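Local coordinates for protein 5,10-methylenetetrahydromethanopterin reductase (Methanopyrus kandleri, PDB 1EZW) that catalyses the reversible, coenzyme F420-dependent reduction of methylenetetrahydromethanopterin to methyltetrahydromethanopterin, a step of methanogenesis from carbon dioxide, at residues His72-Ala77 and Tyr139-Gly144; Lys135-Gln140 and Val147-Lys152; Lys201-Ala206 and Glu312-Ala317. All coordinates share one frame; numbering follows the deposited sequence.

Interaction 1: His72-Ala77 and Tyr139-Gly144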
ATOM      1  N   HIS A  72      13.686  23.698   2.275  1.00 15.53           N
ATOM      2  CA  HIS A  72      14.349  24.294   1.130  1.00 16.32           C
ATOM      3  C   HIS A  72      13.495  24.001  -0.106  1.00 17.56           C
ATOM      4  O   HIS A  72      12.907  22.926  -0.228  1.00 17.13           O
ATOM      5  CB  HIS A  72      15.729  23.644   0.979  1.00 18.00           C
ATOM      6  CG  HIS A  72      16.643  24.350   0.022  1.00 18.44           C
ATOM      7  ND1 HIS A  72      16.485  24.290  -1.343  1.00 18.09           N
ATOM      8  CD2 HIS A  72      17.722  25.146   0.249  1.00 19.15           C
ATOM      9  CE1 HIS A  72      17.428  25.027  -1.925  1.00 20.57           C
ATOM     10  NE2 HIS A  72      18.194  25.552  -0.977  1.00 18.53           N
ATOM     11  N   PRO A  73      13.378  24.947  -1.036  1.00 18.42           N
ATOM     12  CA  PRO A  73      12.567  24.662  -2.209  1.00 19.27           C
ATOM     13  C   PRO A  73      12.976  23.437  -3.021  1.00 18.85           C
ATOM     14  O   PRO A  73      12.126  22.835  -3.670  1.00 16.33           O
ATOM     15  CB  PRO A  73      12.623  25.989  -2.995  1.00 21.16           C
ATOM     16  CG  PRO A  73      13.872  26.616  -2.543  1.00 21.05           C
ATOM     17  CD  PRO A  73      13.842  26.360  -1.065  1.00 19.87           C
ATOM     18  N   LEU A  74      14.256  23.030  -2.956  1.00 16.93           N
ATOM     19  CA  LEU A  74      14.692  21.852  -3.693  1.00 17.25           C
ATOM     20  C   LEU A  74      14.131  20.611  -2.986  1.00 15.89           C
ATOM     21  O   LEU A  74      13.901  19.600  -3.633  1.00 16.93           O
ATOM     22  CB  LEU A  74      16.231  21.753  -3.746  1.00 16.89           C
ATOM     23  CG  LEU A  74      16.854  22.745  -4.746  1.00 17.47           C
ATOM     24  CD1 LEU A  74      18.407  22.747  -4.561  1.00 18.18           C
ATOM     25  CD2 LEU A  74      16.492  22.329  -6.199  1.00 18.24           C
ATOM     26  N   ILE A  75      13.958  20.694  -1.664  1.00 15.84           N
ATOM     27  CA  ILE A  75      13.344  19.576  -0.923  1.00 15.80           C
ATOM     28  C   ILE A  75      11.833  19.520  -1.284  1.00 15.59           C
ATOM     29  O   ILE A  75      11.267  18.436  -1.514  1.00 15.04           O
ATOM     30  CB  ILE A  75      13.550  19.741   0.570  1.00 15.35           C
ATOM     31  CG1 ILE A  75      15.041  19.515   0.893  1.00 17.18           C
ATOM     32  CG2 ILE A  75      12.657  18.765   1.355  1.00 16.30           C
ATOM     33  CD1 ILE A  75      15.531  18.102   0.531  1.00 17.59           C
ATOM     34  N   THR A  76      11.171  20.671  -1.330  1.00 15.59           N
ATOM     35  CA  THR A  76       9.765  20.659  -1.744  1.00 15.15           C
ATOM     36  C   THR A  76       9.658  20.084  -3.173  1.00 16.07           C
ATOM     37  O   THR A  76       8.784  19.265  -3.453  1.00 14.82           O
ATOM     38  CB  THR A  76       9.185  22.100  -1.683  1.00 15.84           C
ATOM     39  OG1 THR A  76       9.132  22.516  -0.313  1.00 15.68           O
ATOM     40  CG2 THR A  76       7.773  22.127  -2.301  1.00 16.20           C
ATOM     41  N   ALA A  77      10.554  20.496  -4.097  1.00 14.51           N
ATOM     42  CA  ALA A  77      10.519  19.962  -5.458  1.00 13.69           C
ATOM     43  C   ALA A  77      10.629  18.416  -5.443  1.00 15.12           C
ATOM     44  O   ALA A  77       9.886  17.712  -6.141  1.00 15.26           O
ATOM     45  CB  ALA A  77      11.661  20.562  -6.294  1.00 14.91           C
ATOM     46  N   TYR A 139       9.943  24.073 -10.919  1.00 18.55           N
ATOM     47  CA  TYR A 139       9.776  23.657 -12.295  1.00 19.01           C
ATOM     48  C   TYR A 139      11.097  23.373 -12.996  1.00 19.23           C
ATOM     49  O   TYR A 139      11.141  22.512 -13.866  1.00 19.44           O
ATOM     50  CB  TYR A 139       8.863  24.657 -13.034  1.00 18.92           C
ATOM     51  CG  TYR A 139       7.426  24.356 -12.585  1.00 17.39           C
ATOM     52  CD1 TYR A 139       6.919  24.884 -11.390  1.00 17.81           C
ATOM     53  CD2 TYR A 139       6.644  23.459 -13.312  1.00 20.04           C
ATOM     54  CE1 TYR A 139       5.634  24.522 -10.908  1.00 20.86           C
ATOM     55  CE2 TYR A 139       5.346  23.078 -12.851  1.00 20.91           C
ATOM     56  CZ  TYR A 139       4.866  23.615 -11.655  1.00 21.84           C
ATOM     57  OH  TYR A 139       3.626  23.256 -11.173  1.00 22.02           O
ATOM     58  N   GLN A 140      12.174  24.061 -12.609  1.00 18.40           N
ATOM     59  CA  GLN A 140      13.470  23.670 -13.166  1.00 18.94           C
ATOM     60  C   GLN A 140      13.774  22.222 -12.746  1.00 18.79           C
ATOM     61  O   GLN A 140      14.286  21.435 -13.549  1.00 19.34           O
ATOM     62  CB  GLN A 140      14.620  24.551 -12.684  1.00 19.17           C
ATOM     63  CG  GLN A 140      14.643  25.956 -13.353  1.00 21.82           C
ATOM     64  CD  GLN A 140      15.940  26.670 -13.028  1.00 25.27           C
ATOM     65  OE1 GLN A 140      16.987  26.024 -12.944  1.00 23.36           O
ATOM     66  NE2 GLN A 140      15.893  28.018 -12.902  1.00 23.49           N
ATOM     67  N   TYR A 141      13.434  21.870 -11.505  1.00 18.41           N
ATOM     68  CA  TYR A 141      13.660  20.515 -10.974  1.00 17.56           C
ATOM     69  C   TYR A 141      12.809  19.497 -11.754  1.00 17.58           C
ATOM     70  O   TYR A 141      13.290  18.444 -12.169  1.00 18.95           O
ATOM     71  CB  TYR A 141      13.285  20.517  -9.481  1.00 16.75           C
ATOM     72  CG  TYR A 141      13.582  19.221  -8.749  1.00 15.82           C
ATOM     73  CD1 TYR A 141      14.702  19.095  -7.942  1.00 16.55           C
ATOM     74  CD2 TYR A 141      12.732  18.120  -8.883  1.00 16.41           C
ATOM     75  CE1 TYR A 141      14.987  17.883  -7.257  1.00 18.64           C
ATOM     76  CE2 TYR A 141      13.000  16.912  -8.207  1.00 17.34           C
ATOM     77  CZ  TYR A 141      14.121  16.802  -7.399  1.00 17.88           C
ATOM     78  OH  TYR A 141      14.369  15.633  -6.666  1.00 16.36           O
ATOM     79  N   LEU A 142      11.536  19.814 -11.954  1.00 17.87           N
ATOM     80  CA  LEU A 142      10.626  18.933 -12.694  1.00 17.14           C
ATOM     81  C   LEU A 142      10.999  18.793 -14.171  1.00 18.80           C
ATOM     82  O   LEU A 142      10.634  17.795 -14.808  1.00 19.96           O
ATOM     83  CB  LEU A 142       9.177  19.435 -12.558  1.00 16.21           C
ATOM     84  CG  LEU A 142       8.581  19.384 -11.167  1.00 15.88           C
ATOM     85  CD1 LEU A 142       7.176  20.025 -11.214  1.00 17.42           C
ATOM     86  CD2 LEU A 142       8.442  17.919 -10.727  1.00 16.30           C
ATOM     87  N   GLU A 143      11.711  19.788 -14.732  1.00 20.04           N
ATOM     88  CA  GLU A 143      12.172  19.675 -16.113  1.00 22.61           C
ATOM     89  C   GLU A 143      13.423  18.802 -16.195  1.00 23.89           C
ATOM     90  O   GLU A 143      13.911  18.508 -17.297  1.00 24.95           O
ATOM     91  CB  GLU A 143      12.466  21.069 -16.727  1.00 24.13           C
ATOM     92  CG  GLU A 143      11.200  21.933 -16.901  1.00 29.02           C
ATOM     93  CD  GLU A 143      10.361  21.534 -18.099  1.00 35.02           C
ATOM     94  OE1 GLU A 143      10.629  20.463 -18.684  1.00 37.11           O
ATOM     95  OE2 GLU A 143       9.423  22.292 -18.469  1.00 37.89           O
ATOM     96  N   GLY A 144      13.949  18.389 -15.038  1.00 22.32           N
ATOM     97  CA  GLY A 144      15.128  17.523 -15.000  1.00 22.95           C
ATOM     98  C   GLY A 144      16.439  18.190 -14.610  1.00 23.43           C
ATOM     99  O   GLY A 144      17.490  17.511 -14.488  1.00 23.68           O
TER

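Interaction 2: Lys135-Gln140 and Val147-Lys152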
ATOM      1  N   LYS A 135       8.580  28.737  -7.132  1.00 19.05           N
ATOM      2  CA  LYS A 135       8.006  28.159  -8.329  1.00 20.48           C
ATOM      3  C   LYS A 135       9.085  27.897  -9.396  1.00 21.40           C
ATOM      4  O   LYS A 135       9.120  26.817 -10.012  1.00 19.51           O
ATOM      5  CB  LYS A 135       6.908  29.071  -8.909  1.00 21.00           C
ATOM      6  CG  LYS A 135       6.202  28.367 -10.043  1.00 21.23           C
ATOM      7  CD  LYS A 135       5.421  29.296 -10.964  1.00 23.10           C
ATOM      8  CE  LYS A 135       4.816  28.483 -12.115  1.00 24.09           C
ATOM      9  NZ  LYS A 135       4.446  29.276 -13.330  1.00 25.09           N
ATOM     10  N   GLU A 136       9.960  28.876  -9.652  0.50 20.66           N
ATOM     11  CA  GLU A 136      11.006  28.654 -10.653  0.50 21.39           C
ATOM     12  C   GLU A 136      11.896  27.464 -10.288  0.50 20.31           C
ATOM     13  O   GLU A 136      12.255  26.675 -11.154  0.50 21.43           O
ATOM     14  CB  GLU A 136      11.879  29.901 -10.839  0.50 23.73           C
ATOM     15  CG  GLU A 136      11.124  31.034 -11.462  0.50 26.24           C
ATOM     16  CD  GLU A 136      10.532  30.662 -12.803  0.50 27.52           C
ATOM     17  OE1 GLU A 136       9.362  31.018 -13.033  0.50 31.25           O
ATOM     18  OE2 GLU A 136      11.228  30.018 -13.629  0.50 27.93           O
ATOM     19  N   VAL A 137      12.260  27.345  -9.020  1.00 20.10           N
ATOM     20  CA  VAL A 137      13.101  26.229  -8.610  1.00 20.55           C
ATOM     21  C   VAL A 137      12.384  24.887  -8.807  1.00 19.80           C
ATOM     22  O   VAL A 137      12.963  23.922  -9.313  1.00 17.82           O
ATOM     23  CB  VAL A 137      13.531  26.387  -7.142  1.00 20.32           C
ATOM     24  CG1 VAL A 137      14.154  25.061  -6.609  1.00 19.73           C
ATOM     25  CG2 VAL A 137      14.548  27.547  -7.038  1.00 21.87           C
ATOM     26  N   ILE A 138      11.125  24.825  -8.393  1.00 19.42           N
ATOM     27  CA  ILE A 138      10.397  23.579  -8.571  1.00 20.20           C
ATOM     28  C   ILE A 138      10.291  23.155 -10.008  1.00 18.26           C
ATOM     29  O   ILE A 138      10.536  21.995 -10.324  1.00 17.46           O
ATOM     30  CB  ILE A 138       8.976  23.694  -7.947  1.00 19.36           C
ATOM     31  CG1 ILE A 138       9.107  23.840  -6.428  1.00 18.43           C
ATOM     32  CG2 ILE A 138       8.129  22.470  -8.357  1.00 20.15           C
ATOM     33  CD1 ILE A 138       7.724  24.094  -5.743  1.00 21.96           C
ATOM     34  N   TYR A 139       9.943  24.073 -10.919  1.00 18.55           N
ATOM     35  CA  TYR A 139       9.776  23.657 -12.295  1.00 19.01           C
ATOM     36  C   TYR A 139      11.097  23.373 -12.996  1.00 19.23           C
ATOM     37  O   TYR A 139      11.141  22.512 -13.866  1.00 19.44           O
ATOM     38  CB  TYR A 139       8.863  24.657 -13.034  1.00 18.92           C
ATOM     39  CG  TYR A 139       7.426  24.356 -12.585  1.00 17.39           C
ATOM     40  CD1 TYR A 139       6.919  24.884 -11.390  1.00 17.81           C
ATOM     41  CD2 TYR A 139       6.644  23.459 -13.312  1.00 20.04           C
ATOM     42  CE1 TYR A 139       5.634  24.522 -10.908  1.00 20.86           C
ATOM     43  CE2 TYR A 139       5.346  23.078 -12.851  1.00 20.91           C
ATOM     44  CZ  TYR A 139       4.866  23.615 -11.655  1.00 21.84           C
ATOM     45  OH  TYR A 139       3.626  23.256 -11.173  1.00 22.02           O
ATOM     46  N   GLN A 140      12.174  24.061 -12.609  1.00 18.40           N
ATOM     47  CA  GLN A 140      13.470  23.670 -13.166  1.00 18.94           C
ATOM     48  C   GLN A 140      13.774  22.222 -12.746  1.00 18.79           C
ATOM     49  O   GLN A 140      14.286  21.435 -13.549  1.00 19.34           O
ATOM     50  CB  GLN A 140      14.620  24.551 -12.684  1.00 19.17           C
ATOM     51  CG  GLN A 140      14.643  25.956 -13.353  1.00 21.82           C
ATOM     52  CD  GLN A 140      15.940  26.670 -13.028  1.00 25.27           C
ATOM     53  OE1 GLN A 140      16.987  26.024 -12.944  1.00 23.36           O
ATOM     54  NE2 GLN A 140      15.893  28.018 -12.902  1.00 23.49           N
ATOM     55  N   VAL A 147      19.136  22.477 -11.688  1.00 23.26           N
ATOM     56  CA  VAL A 147      18.520  23.708 -11.266  1.00 22.48           C
ATOM     57  C   VAL A 147      19.650  24.720 -11.023  1.00 23.37           C
ATOM     58  O   VAL A 147      20.613  24.413 -10.358  1.00 23.58           O
ATOM     59  CB  VAL A 147      17.768  23.532  -9.959  1.00 21.88           C
ATOM     60  CG1 VAL A 147      17.172  24.862  -9.556  1.00 22.87           C
ATOM     61  CG2 VAL A 147      16.713  22.429 -10.109  1.00 21.60           C
ATOM     62  N   GLU A 148      19.534  25.908 -11.605  1.00 24.50           N
ATOM     63  CA  GLU A 148      20.523  26.960 -11.406  1.00 26.04           C
ATOM     64  C   GLU A 148      19.688  28.193 -11.289  1.00 24.56           C
ATOM     65  O   GLU A 148      19.069  28.636 -12.262  1.00 26.33           O
ATOM     66  CB  GLU A 148      21.480  27.050 -12.595  1.00 28.61           C
ATOM     67  CG  GLU A 148      22.450  25.869 -12.648  1.00 33.38           C
ATOM     68  CD  GLU A 148      23.452  25.976 -13.798  1.00 38.08           C
ATOM     69  OE1 GLU A 148      24.663  25.763 -13.563  1.00 38.09           O
ATOM     70  OE2 GLU A 148      23.021  26.260 -14.931  1.00 40.50           O
ATOM     71  N   TYR A 149      19.627  28.721 -10.089  1.00 24.24           N
ATOM     72  CA  TYR A 149      18.796  29.884  -9.868  1.00 26.63           C
ATOM     73  C   TYR A 149      19.335  30.788  -8.787  1.00 26.93           C
ATOM     74  O   TYR A 149      19.649  30.356  -7.683  1.00 26.28           O
ATOM     75  CB  TYR A 149      17.360  29.438  -9.501  1.00 27.60           C
ATOM     76  CG  TYR A 149      16.406  30.592  -9.459  1.00 28.72           C
ATOM     77  CD1 TYR A 149      15.925  31.147 -10.630  1.00 32.10           C
ATOM     78  CD2 TYR A 149      16.055  31.186  -8.248  1.00 29.17           C
ATOM     79  CE1 TYR A 149      15.097  32.279 -10.610  1.00 33.81           C
ATOM     80  CE2 TYR A 149      15.230  32.317  -8.209  1.00 30.22           C
ATOM     81  CZ  TYR A 149      14.756  32.853  -9.394  1.00 33.94           C
ATOM     82  OH  TYR A 149      13.917  33.945  -9.382  1.00 35.41           O
ATOM     83  N   GLU A 150      19.432  32.075  -9.107  1.00 27.67           N
ATOM     84  CA  GLU A 150      19.923  33.030  -8.143  1.00 29.35           C
ATOM     85  C   GLU A 150      18.872  34.111  -7.963  1.00 29.36           C
ATOM     86  O   GLU A 150      18.727  34.994  -8.808  1.00 31.43           O
ATOM     87  CB  GLU A 150      21.245  33.645  -8.617  1.00 32.54           C
ATOM     88  CG  GLU A 150      21.730  34.725  -7.664  1.00 38.71           C
ATOM     89  CD  GLU A 150      23.182  35.129  -7.893  1.00 41.47           C
ATOM     90  OE1 GLU A 150      23.628  36.088  -7.220  1.00 45.43           O
ATOM     91  OE2 GLU A 150      23.875  34.483  -8.719  1.00 44.37           O
ATOM     92  N   GLY A 151      18.131  34.048  -6.866  1.00 27.21           N
ATOM     93  CA  GLY A 151      17.099  35.046  -6.651  1.00 27.54           C
ATOM     94  C   GLY A 151      17.420  35.775  -5.372  1.00 25.62           C
ATOM     95  O   GLY A 151      18.548  35.675  -4.874  1.00 27.93           O
ATOM     96  N   LYS A 152      16.442  36.496  -4.829  1.00 26.24           N
ATOM     97  CA  LYS A 152      16.607  37.227  -3.582  1.00 25.84           C
ATOM     98  C   LYS A 152      16.370  36.348  -2.369  1.00 24.71           C
ATOM     99  O   LYS A 152      16.922  36.588  -1.308  1.00 25.27           O
ATOM    100  CB  LYS A 152      15.579  38.373  -3.456  1.00 29.59           C
ATOM    101  CG  LYS A 152      15.509  39.388  -4.598  1.00 34.10           C
ATOM    102  CD  LYS A 152      14.283  40.346  -4.395  1.00 39.08           C
ATOM    103  CE  LYS A 152      14.506  41.513  -3.374  1.00 42.88           C
ATOM    104  NZ  LYS A 152      14.786  41.240  -1.921  1.00 44.46           N
TER

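Interaction 3: Lys201-Ala206 and Glu312-Ala317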
ATOM      1  N   LYS A 201     -19.564  37.065  -2.545  1.00 27.52           N
ATOM      2  CA  LYS A 201     -19.001  38.408  -2.398  1.00 29.20           C
ATOM      3  C   LYS A 201     -17.484  38.425  -2.304  1.00 28.92           C
ATOM      4  O   LYS A 201     -16.824  39.382  -2.731  1.00 29.18           O
ATOM      5  CB  LYS A 201     -19.621  39.123  -1.187  1.00 31.75           C
ATOM      6  CG  LYS A 201     -21.084  39.505  -1.469  1.00 33.37           C
ATOM      7  CD  LYS A 201     -21.647  40.473  -0.424  1.00 36.68           C
ATOM      8  CE  LYS A 201     -21.963  39.821   0.885  1.00 36.57           C
ATOM      9  NZ  LYS A 201     -23.074  38.832   0.777  1.00 36.92           N
ATOM     10  N   ASP A 202     -16.921  37.359  -1.739  1.00 27.12           N
ATOM     11  CA  ASP A 202     -15.480  37.293  -1.620  1.00 26.88           C
ATOM     12  C   ASP A 202     -14.879  37.150  -3.001  1.00 25.54           C
ATOM     13  O   ASP A 202     -13.834  37.730  -3.290  1.00 26.19           O
ATOM     14  CB  ASP A 202     -15.098  36.087  -0.756  1.00 26.37           C
ATOM     15  CG  ASP A 202     -15.718  36.153   0.602  1.00 29.23           C
ATOM     16  OD1 ASP A 202     -15.516  37.170   1.298  1.00 30.38           O
ATOM     17  OD2 ASP A 202     -16.413  35.192   0.985  1.00 29.25           O
ATOM     18  N   PHE A 203     -15.537  36.377  -3.859  1.00 24.34           N
ATOM     19  CA  PHE A 203     -15.024  36.164  -5.194  1.00 24.06           C
ATOM     20  C   PHE A 203     -15.291  37.320  -6.140  1.00 26.42           C
ATOM     21  O   PHE A 203     -14.569  37.502  -7.113  1.00 25.84           O
ATOM     22  CB  PHE A 203     -15.505  34.822  -5.738  1.00 24.83           C
ATOM     23  CG  PHE A 203     -14.907  33.653  -4.969  1.00 25.65           C
ATOM     24  CD1 PHE A 203     -15.532  33.150  -3.828  1.00 25.54           C
ATOM     25  CD2 PHE A 203     -13.626  33.196  -5.299  1.00 23.64           C
ATOM     26  CE1 PHE A 203     -14.889  32.212  -3.009  1.00 24.44           C
ATOM     27  CE2 PHE A 203     -12.969  32.260  -4.486  1.00 24.66           C
ATOM     28  CZ  PHE A 203     -13.598  31.776  -3.344  1.00 22.15           C
ATOM     29  N   GLU A 204     -16.318  38.106  -5.845  1.00 26.06           N
ATOM     30  CA  GLU A 204     -16.586  39.270  -6.694  1.00 28.25           C
ATOM     31  C   GLU A 204     -15.436  40.258  -6.504  1.00 28.36           C
ATOM     32  O   GLU A 204     -15.125  41.042  -7.391  1.00 30.58           O
ATOM     33  CB  GLU A 204     -17.942  39.884  -6.312  1.00 28.87           C
ATOM     34  CG  GLU A 204     -19.067  38.939  -6.734  1.00 31.76           C
ATOM     35  CD  GLU A 204     -20.433  39.299  -6.168  1.00 36.05           C
ATOM     36  OE1 GLU A 204     -20.500  40.074  -5.199  1.00 37.09           O
ATOM     37  OE2 GLU A 204     -21.444  38.760  -6.682  1.00 38.78           O
ATOM     38  N   VAL A 205     -14.800  40.199  -5.341  1.00 28.40           N
ATOM     39  CA  VAL A 205     -13.670  41.051  -5.023  1.00 28.80           C
ATOM     40  C   VAL A 205     -12.381  40.402  -5.538  1.00 29.41           C
ATOM     41  O   VAL A 205     -11.564  41.035  -6.204  1.00 28.92           O
ATOM     42  CB  VAL A 205     -13.537  41.232  -3.496  1.00 31.27           C
ATOM     43  CG1 VAL A 205     -12.164  41.814  -3.140  1.00 31.77           C
ATOM     44  CG2 VAL A 205     -14.669  42.147  -2.979  1.00 31.72           C
ATOM     45  N   ALA A 206     -12.222  39.112  -5.272  1.00 26.46           N
ATOM     46  CA  ALA A 206     -10.991  38.438  -5.663  1.00 25.75           C
ATOM     47  C   ALA A 206     -10.757  38.159  -7.126  1.00 24.11           C
ATOM     48  O   ALA A 206      -9.617  38.319  -7.605  1.00 24.51           O
ATOM     49  CB  ALA A 206     -10.837  37.102  -4.856  1.00 23.91           C
ATOM     50  N   GLU A 312     -24.222  27.187  -7.014  1.00 24.97           N
ATOM     51  CA  GLU A 312     -24.556  27.884  -8.250  1.00 26.26           C
ATOM     52  C   GLU A 312     -24.127  29.364  -8.179  1.00 25.27           C
ATOM     53  O   GLU A 312     -23.570  29.890  -9.146  1.00 25.72           O
ATOM     54  CB  GLU A 312     -26.072  27.792  -8.535  1.00 28.51           C
ATOM     55  CG  GLU A 312     -26.562  26.370  -8.721  1.00 34.46           C
ATOM     56  CD  GLU A 312     -28.062  26.281  -8.927  1.00 38.68           C
ATOM     57  OE1 GLU A 312     -28.779  27.157  -8.386  1.00 40.94           O
ATOM     58  OE2 GLU A 312     -28.512  25.322  -9.604  1.00 41.47           O
ATOM     59  N   GLU A 313     -24.358  30.020  -7.044  1.00 24.76           N
ATOM     60  CA  GLU A 313     -23.989  31.428  -6.909  1.00 25.64           C
ATOM     61  C   GLU A 313     -22.466  31.619  -6.885  1.00 26.15           C
ATOM     62  O   GLU A 313     -21.954  32.607  -7.387  1.00 24.67           O
ATOM     63  CB  GLU A 313     -24.607  32.039  -5.655  1.00 27.01           C
ATOM     64  CG  GLU A 313     -26.131  32.054  -5.692  1.00 29.32           C
ATOM     65  CD  GLU A 313     -26.660  32.752  -6.931  1.00 32.07           C
ATOM     66  OE1 GLU A 313     -26.310  33.934  -7.129  1.00 32.26           O
ATOM     67  OE2 GLU A 313     -27.402  32.107  -7.703  1.00 34.26           O
ATOM     68  N   LEU A 314     -21.740  30.676  -6.280  1.00 24.84           N
ATOM     69  CA  LEU A 314     -20.281  30.777  -6.292  1.00 23.74           C
ATOM     70  C   LEU A 314     -19.758  30.650  -7.710  1.00 23.39           C
ATOM     71  O   LEU A 314     -18.880  31.420  -8.120  1.00 24.51           O
ATOM     72  CB  LEU A 314     -19.664  29.675  -5.414  1.00 24.58           C
ATOM     73  CG  LEU A 314     -19.804  29.972  -3.932  1.00 23.88           C
ATOM     74  CD1 LEU A 314     -19.373  28.707  -3.162  1.00 27.80           C
ATOM     75  CD2 LEU A 314     -18.964  31.152  -3.523  1.00 26.99           C
ATOM     76  N   LEU A 315     -20.306  29.703  -8.473  1.00 23.81           N
ATOM     77  CA  LEU A 315     -19.862  29.509  -9.847  1.00 24.69           C
ATOM     78  C   LEU A 315     -20.127  30.792 -10.651  1.00 26.40           C
ATOM     79  O   LEU A 315     -19.326  31.166 -11.487  1.00 25.27           O
ATOM     80  CB  LEU A 315     -20.582  28.340 -10.502  1.00 27.11           C
ATOM     81  CG  LEU A 315     -20.484  26.961  -9.820  1.00 27.32           C
ATOM     82  CD1 LEU A 315     -21.053  25.922 -10.766  1.00 29.58           C
ATOM     83  CD2 LEU A 315     -19.055  26.620  -9.482  1.00 28.16           C
ATOM     84  N   LYS A 316     -21.256  31.455 -10.397  1.00 27.36           N
ATOM     85  CA  LYS A 316     -21.549  32.707 -11.116  1.00 29.44           C
ATOM     86  C   LYS A 316     -20.523  33.781 -10.797  1.00 30.39           C
ATOM     87  O   LYS A 316     -20.276  34.678 -11.628  1.00 30.47           O
ATOM     88  CB  LYS A 316     -22.932  33.237 -10.754  1.00 30.83           C
ATOM     89  CG  LYS A 316     -24.057  32.334 -11.179  1.00 35.48           C
ATOM     90  CD  LYS A 316     -25.405  32.979 -10.811  1.00 39.19           C
ATOM     91  CE  LYS A 316     -26.515  31.949 -10.787  1.00 41.95           C
ATOM     92  NZ  LYS A 316     -26.250  30.977  -9.660  1.00 45.53           N
ATOM     93  N   ALA A 317     -19.958  33.718  -9.586  1.00 27.39           N
ATOM     94  CA  ALA A 317     -18.940  34.669  -9.126  1.00 26.19           C
ATOM     95  C   ALA A 317     -17.517  34.304  -9.599  1.00 25.83           C
ATOM     96  O   ALA A 317     -16.560  34.988  -9.239  1.00 25.99           O
ATOM     97  CB  ALA A 317     -18.979  34.796  -7.603  1.00 24.75           C
TER

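Interaction 1: His72-Ala77 and Tyr139-Gly144
Ala77 sets its methyl group on one face of the Tyr141 ring, and this CH-pi contact is the tight part of the interaction. Ala77 CB stands 3.8 Å from the ring centroid, 28° off the normal, and is displaced toward the inner rim, so that its shortest approach is 3.4 Å to Tyr141 CG. The tyrosine takes up this place because its CG lies anti to the backbone N (chi1 -175°), which carries the ring forward against helix 73-86; Ser78 and Ala81 of that helix touch it as well. Leu74, one turn before Ala77, adds a looser apolar touch: Leu74 CD2 comes within 4.1 Å of Tyr141 CD1, reaching the ring obliquely. Helix 73-86 begins just upstream, where His72 is the N-cap. His72 ND1 accepts from Leu74 N at 3.0 Å, with the donor almost in the imidazole plane and an N-H...N angle of 169°, while the imidazole also meets Trp117.

The looser, solvent side is at Glu143, which is exposed, and Gly144. Gly144, with positive phi and two bonds back into the last turn, makes a Schellman motif. No hydrogen bond crosses the contact, and the side chains meet through carbon, yet the ring ends in a hydroxyl that hydrogen-bonds to Tyr40 O of the second subunit, and Leu74 packs on the same Tyr40. With an alanine here instead of Tyr141, the Ala77 methyl is likely to face a gap, and the Tyr40 carbonyl of the second subunit to lose this partner. Tyr141 thus serves two surfaces at once, its carbon face joining two helices of one chain and its phenol oxygen tying them to the neighbouring subunit.

Interaction 2: Lys135-Gln140 and Val147-Lys152
Glu136 CB lies over one face of the Tyr149 ring, 4.0 Å from Tyr149 CE1 and offset toward the rim, while Val137 CG2 and Gln140 NE2 approach the same ring obliquely. The second flat group, the Gln140 amide, crosses the Tyr149 side chain at about a right angle, the amide and ring planes being 75° apart. Glu148 O sits at the edge of this amide, in its plane. Gln140 is the polar centre of the contact and grips the backbone of Glu148 twice. Its OE1 accepts from Glu148 N at 2.9 Å, with an N-H...O angle of 162° and the donor tilted modestly from the carbonyl plane. Its NE2 donates to Glu148 O over a longer 3.3 Å, arriving well above the plane of that backbone carbonyl. The two bonds fix which end of the amide faces which backbone atom, and chi2 near anti (-169°) stretches the side chain out so that the amide reaches the loop.

Nearer the helix backbone, around Gln140 CB, the contact turns apolar. Val147 straddles the root of the glutamine, its CG2 and CG1 lying 3.9 Å and 4.0 Å from Gln140 CB, and Val137 CG1 meets Val147 CG1 at 4.2 Å. CB of Glu148 is directed away from the helix, and its OE1 is hydrogen-bonded to Thr158 OG1.

The loop runs beside helix 127-142 soon after the chain has left it: residues 147-149 touch 135-140, and Lys152 N bonds to Glu133 earlier on the same helix. It is also held by backbone hydrogen bonds of Val147 with Ala159 and of Tyr149 with Thr156. Val137 and Val147 both also pack on Leu74 of helix 73-86, whereas Ile138, facing away from the loop, rests on Ile93 and Met95 of strand 93-95.

Interaction 3: Lys201-Ala206 and Glu312-Ala317
Ala317, the residue directly after helix 304-316, brings its backbone to Glu204 on helix 200-216, where the two CA atoms are 5.7 Å apart. No hydrogen bond passes between the segments. Ala317 N instead turns back to Glu313 O (3.2 Å), closing the last turn of its own helix. Its methyl is directed at the other helix and meets Phe203 CB at 3.9 Å, while Ala317 O lies 3.7 Å from that same Phe203 CB. The small side chain is consistent with this close approach of the helix end to the first turn of helix 200-216.

Both helices belong to the outer layer of the (beta/alpha)8 TIM barrel, and Phe203 reaches inward from it to strand 225-229: with CG anti to its carbonyl carbon (chi1 -67°), the side chain packs on Val226 and Ala228. Leu314 leans in beside it, CD2 coming obliquely to Phe203 CD1 at 4.0 Å. Toward solvent the packing thins to the aliphatic part of Glu204, whose CG is 4.2 Å from Ala317 CB. Pro200, just ahead of the first segment, touches Leu314 and Ala317. On another side of helix 200-216, Asp202 OD1 forms a salt bridge with Arg263 and is hydrogen-bonded to His264.

In the fold
Interactions 1 and 2 are neighbours, their centres 8 Å apart, and share helix 127-142 together with Tyr139 and Gln140. Packing between the two joins helix 73-86, helix 127-142 and the following loop into one continuous block. Interaction 3 comes later in the chain, with its centre about 34 Å from those of the other two. It joins helices 200-216 and 304-316 and lies on the opposite side of the chain's centre from interaction 1. Interactions 1 and 2 together thus make one patch on the helical layer of the TIM barrel, and interaction 3 a second, remote one; interaction 1 alone extends to the second subunit, so its packing contributes to a subunit contact of the homotetramer.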